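Local coordinates for RagB/SusD family nutrient uptake outer membrane protein (Bacteroides thetaiotaomicron, PDB 7KV2), which probably binds beta-glucans at the bacterial surface, as a SusD-family glycan-binding lipoprotein serving nutrient uptake at the outer membrane, at residues Ile248-Pro251 with Gln252-Leu255; Glu268-Ile271 with Glu272-Phe275. One frame throughout, in Å; residues are numbered along the deposited sequence.

Contact 1: Ile248-Pro251 with Gln252-Leu255. With NA (sodium ion), chain G.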
loop_
_atom_site.group_PDB
_atom_site.type_symbol
_atom_site.label_atom_id
_atom_site.label_comp_id
_atom_site.label_asym_id
_atom_site.label_seq_id
_atom_site.Cartn_x
_atom_site.Cartn_y
_atom_site.Cartn_z
ATOM N N ILE A 248 -16.630 2.429 12.634
ATOM C CA ILE A 248 -17.751 3.241 12.104
ATOM C C ILE A 248 -18.421 3.965 13.280
ATOM O O ILE A 248 -18.774 5.144 13.110
ATOM C CB ILE A 248 -18.727 2.376 11.275
ATOM C CG1 ILE A 248 -18.113 1.987 9.920
ATOM C CG2 ILE A 248 -20.054 3.064 11.087
ATOM C CD1 ILE A 248 -18.823 0.828 9.242
ATOM N N SER A 249 -18.579 3.324 14.435
ATOM C CA SER A 249 -19.217 3.970 15.610
ATOM C C SER A 249 -18.329 5.092 16.164
ATOM O O SER A 249 -18.873 6.022 16.746
ATOM C CB SER A 249 -19.536 2.969 16.706
ATOM O OG SER A 249 -20.476 2.018 16.242
ATOM N N SER A 250 -17.003 5.026 16.021
ATOM C CA SER A 250 -16.113 6.095 16.517
ATOM C C SER A 250 -16.451 7.413 15.839
ATOM O O SER A 250 -16.448 7.524 14.598
ATOM C CB SER A 250 -14.647 5.779 16.311
ATOM O OG SER A 250 -13.880 6.930 16.685
ATOM N N PRO A 251 -16.613 8.500 16.624
ATOM C CA PRO A 251 -16.736 9.827 16.040
ATOM C C PRO A 251 -15.369 10.306 15.530
ATOM O O PRO A 251 -15.337 11.343 14.935
ATOM C CB PRO A 251 -17.216 10.701 17.214
ATOM C CG PRO A 251 -16.644 10.015 18.429
ATOM C CD PRO A 251 -16.626 8.534 18.101
ATOM N N GLN A 252 -14.286 9.540 15.688
ATOM C CA GLN A 252 -12.960 10.109 15.295
ATOM C C GLN A 252 -12.432 9.478 14.003
ATOM O O GLN A 252 -11.248 9.718 13.660
ATOM C CB GLN A 252 -12.010 10.017 16.467
ATOM C CG GLN A 252 -12.457 10.951 17.596
ATOM C CD GLN A 252 -11.387 11.030 18.644
ATOM O OE1 GLN A 252 -10.742 12.078 18.825
ATOM N NE2 GLN A 252 -11.167 9.922 19.323
ATOM N N TYR A 253 -13.313 8.810 13.278
ATOM C CA TYR A 253 -13.081 8.302 11.905
ATOM C C TYR A 253 -14.305 8.644 11.066
ATOM O O TYR A 253 -15.469 8.403 11.492
ATOM C CB TYR A 253 -12.788 6.795 11.939
ATOM C CG TYR A 253 -11.503 6.448 12.621
ATOM C CD1 TYR A 253 -10.281 6.843 12.096
ATOM C CD2 TYR A 253 -11.499 5.689 13.777
ATOM C CE1 TYR A 253 -9.086 6.503 12.715
ATOM C CE2 TYR A 253 -10.322 5.381 14.435
ATOM C CZ TYR A 253 -9.108 5.785 13.896
ATOM O OH TYR A 253 -7.938 5.419 14.515
ATOM N N ASP A 254 -14.082 9.203 9.889
ATOM C CA ASP A 254 -15.193 9.630 9.017
ATOM C C ASP A 254 -14.595 9.898 7.650
ATOM O O ASP A 254 -13.329 9.837 7.561
ATOM C CB ASP A 254 -15.877 10.893 9.557
ATOM C CG ASP A 254 -17.340 11.031 9.134
ATOM O OD1 ASP A 254 -17.748 10.365 8.159
ATOM O OD2 ASP A 254 -18.057 11.824 9.782
ATOM N N LEU A 255 -15.438 10.203 6.662
ATOM C CA LEU A 255 -14.974 10.538 5.287
ATOM C C LEU A 255 -14.653 12.026 5.223
ATOM O O LEU A 255 -15.440 12.848 5.749
ATOM C CB LEU A 255 -16.026 10.185 4.230
ATOM C CG LEU A 255 -16.355 8.706 4.046
ATOM C CD1 LEU A 255 -17.474 8.516 3.023
ATOM C CD2 LEU A 255 -15.122 7.895 3.661
HETATM NA NA NA G . -17.127 6.925 12.319
HETATM O O HOH W 1 -18.689 8.537 12.251
#
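From Ser250 to Tyr253 the backbone makes a type I beta turn, with Ser250 the first residue to leave helical torsions as helix 237-249 ends and Pro251 and Gln252 at the two corners. Ser250 OG lies opposite its own backbone nitrogen across the CA-CB bond (chi1 174°), a rotation that swings the hydroxyl forward along the chain. There OG accepts the amide hydrogen of Gln252 N at 2.8 Å in a fairly straight bond (161°), the pairing of an ST turn. Serine suits the place because its hydroxyl sits one carbon from the backbone, the reach an ST turn needs. Proline suits the next place because its ring holds phi near the value the turn needs, and it brings no N-H wanting an acceptor. Gln252 CB passes 3.6 Å from Ser250 OG, and the rest of its chain runs outward, extended. The ring of Tyr253 approaches Ser250 obliquely, CD2 lying 4.0 Å from OG, while its hydroxyl is bonded to Met205 O. Buried Tyr253 N finds no partner: the usual i to i+3 bond of the turn is not made, and Ser250 O, its customary acceptor, points to a sodium ion. Beyond the turn, Asp254 OD1 takes the Leu255 N hydrogen at 2.8 Å through its anti side, 31° out of the carboxylate plane. Ile248 O and Ser250 O each meet the sodium at 2.5 Å. Tyr253 O completes the set of carbonyls at 2.4 Å from the metal. A water and Tyr405 OH, from helix 405-417, are the other ligands. Oxygens alone thus surround the ion, as its hard character favours, and three carbonyls from one short run of chain make this a sodium site built on a helix C terminus and the turn that follows it.

Contact 2: Glu268-Ile271 with Glu272-Phe275. With EDO (1,2-ethanediol), chain F.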
loop_
_atom_site.group_PDB
_atom_site.type_symbol
_atom_site.label_atom_id
_atom_site.label_comp_id
_atom_site.label_asym_id
_atom_site.label_seq_id
_atom_site.Cartn_x
_atom_site.Cartn_y
_atom_site.Cartn_z
ATOM N N GLU A 268 -2.887 14.491 5.316
ATOM C CA GLU A 268 -2.178 13.469 6.119
ATOM C C GLU A 268 -2.832 13.381 7.500
ATOM O O GLU A 268 -3.053 14.429 8.163
ATOM C CB GLU A 268 -0.684 13.746 6.225
ATOM C CG GLU A 268 0.017 13.670 4.872
ATOM C CD GLU A 268 1.523 13.895 4.973
ATOM O OE1 GLU A 268 1.975 14.460 5.986
ATOM O OE2 GLU A 268 2.259 13.549 4.013
ATOM N N TRP A 269 -3.093 12.156 7.945
ATOM C CA TRP A 269 -3.653 11.871 9.296
ATOM C C TRP A 269 -4.936 12.689 9.510
ATOM O O TRP A 269 -5.147 13.197 10.636
ATOM C CB TRP A 269 -2.582 12.098 10.395
ATOM C CG TRP A 269 -1.446 11.107 10.232
ATOM C CD1 TRP A 269 -0.181 11.355 9.784
ATOM C CD2 TRP A 269 -1.508 9.688 10.450
ATOM N NE1 TRP A 269 0.556 10.185 9.743
ATOM C CE2 TRP A 269 -0.235 9.156 10.165
ATOM C CE3 TRP A 269 -2.498 8.821 10.911
ATOM C CZ2 TRP A 269 0.045 7.798 10.313
ATOM C CZ3 TRP A 269 -2.197 7.489 11.121
ATOM C CH2 TRP A 269 -0.949 6.988 10.796
ATOM N N SER A 270 -5.784 12.746 8.494
ATOM C CA SER A 270 -7.094 13.442 8.550
ATOM C C SER A 270 -8.090 12.565 9.318
ATOM O O SER A 270 -7.763 11.432 9.759
ATOM C CB SER A 270 -7.621 13.675 7.183
ATOM O OG SER A 270 -8.040 12.429 6.636
ATOM N N ILE A 271 -9.345 12.996 9.354
ATOM C CA ILE A 271 -10.385 12.173 10.024
ATOM C C ILE A 271 -10.583 10.859 9.264
ATOM O O ILE A 271 -11.071 9.884 9.852
ATOM C CB ILE A 271 -11.681 12.963 10.170
ATOM C CG1 ILE A 271 -12.564 12.265 11.213
ATOM C CG2 ILE A 271 -12.353 13.189 8.829
ATOM C CD1 ILE A 271 -13.382 13.210 12.004
ATOM N N GLU A 272 -10.169 10.807 7.997
ATOM C CA GLU A 272 -10.317 9.586 7.171
ATOM C C GLU A 272 -9.178 8.591 7.406
ATOM O O GLU A 272 -9.339 7.422 7.028
ATOM C CB GLU A 272 -10.318 9.973 5.703
ATOM C CG GLU A 272 -10.812 8.848 4.844
ATOM C CD GLU A 272 -11.415 9.214 3.537
ATOM O OE1 GLU A 272 -11.896 10.358 3.400
ATOM O OE2 GLU A 272 -11.395 8.333 2.666
ATOM N N SER A 273 -8.038 9.038 7.921
ATOM C CA SER A 273 -6.806 8.207 7.973
ATOM C C SER A 273 -6.873 7.291 9.183
ATOM O O SER A 273 -6.958 7.816 10.302
ATOM C CB SER A 273 -5.502 8.993 8.023
ATOM O OG SER A 273 -5.516 10.091 7.154
ATOM N N ILE A 274 -6.814 5.979 8.953
ATOM C CA ILE A 274 -6.622 4.918 9.988
ATOM C C ILE A 274 -5.129 4.580 10.091
ATOM O O ILE A 274 -4.586 4.485 11.226
ATOM C CB ILE A 274 -7.505 3.698 9.680
ATOM C CG1 ILE A 274 -8.976 4.096 9.818
ATOM C CG2 ILE A 274 -7.113 2.505 10.548
ATOM C CD1 ILE A 274 -9.950 3.154 9.190
ATOM N N PHE A 275 -4.428 4.459 8.964
ATOM C CA PHE A 275 -2.973 4.196 9.023
ATOM C C PHE A 275 -2.291 4.728 7.763
ATOM O O PHE A 275 -2.794 4.490 6.653
ATOM C CB PHE A 275 -2.743 2.705 9.270
ATOM C CG PHE A 275 -1.367 2.378 9.782
ATOM C CD1 PHE A 275 -0.942 2.862 11.014
ATOM C CD2 PHE A 275 -0.473 1.630 9.013
ATOM C CE1 PHE A 275 0.328 2.574 11.488
ATOM C CE2 PHE A 275 0.799 1.341 9.492
ATOM C CZ PHE A 275 1.201 1.832 10.718
HETATM C C1 EDO F . -1.349 17.046 7.783
HETATM O O1 EDO F . -1.455 16.504 9.116
HETATM C C2 EDO F . 0.008 17.624 7.392
HETATM O O2 EDO F . 1.153 16.788 7.578
#
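Ser270 and Ser273 are turned toward the same corner: chi1 of Ser270 (72°) sets OG between its own backbone N and carbonyl carbon, and that of Ser273 (-42°) folds OG back over the preceding chain. Ser270 OG accepts Glu272 N at 3.0 Å, the bond of an ST turn, and Ser273 OG receives a weak, bent bond from Ser270 N, also at 3.0 Å. Glu276 OE2 is a further partner of Ser273 OG and also takes Trp269 N. Ser273 N, which lies above the plane of the Ser270 carbonyl, bonds to Ser270 O at 3.0 Å and closes a type I beta turn. Past this corner the chain enters strand 273-277, where Ile274 and Phe275 both face Tyr403 in a classic beta bulge. Trp269 lays its six-membered ring alongside the bulge: CZ3 puts the ring edge 3.8 Å from Ile274 O, and CH2 lies 4.1 Å from Phe275 CD1. Tyr212 stacks on the indole, and Asn278 OD1 holds NE1, so tryptophan serves both as a broad apolar plate and as a donor. With an alanine here, a gap would probably open beside Phe275, the stack on Tyr212 would go, and Asn278 OD1 would be left without its indole donor. Glu272, turned from the corner, pairs with Arg435 and Arg404. At Glu268, ethanediol, probably from the crystallisation liquor, gives O2 to OE1 (2.9 Å) and O1 to the carbonyl O.

How the contacts relate
Following the chain, helix 237-249 ends in contact 1, which closes its turn around the sodium ion; the loop then runs on to contact 2, whose turn leads into strand 273-277. The two are in series and neither nest nor cross, yet the loop between them doubles back and brings them together. Asp254 N lies 3.1 Å from Ile271 O, a probable backbone hydrogen bond, and Tyr253 CE1 packs 3.5 Å from Ser273 O. Tyr405 joins them a second way, ligating the sodium through its hydroxyl while its backbone bonds to Glu272. The helix end is thereby tied to the two-stranded antiparallel sheet of 273-277 and 400-404 and to helix 405-417.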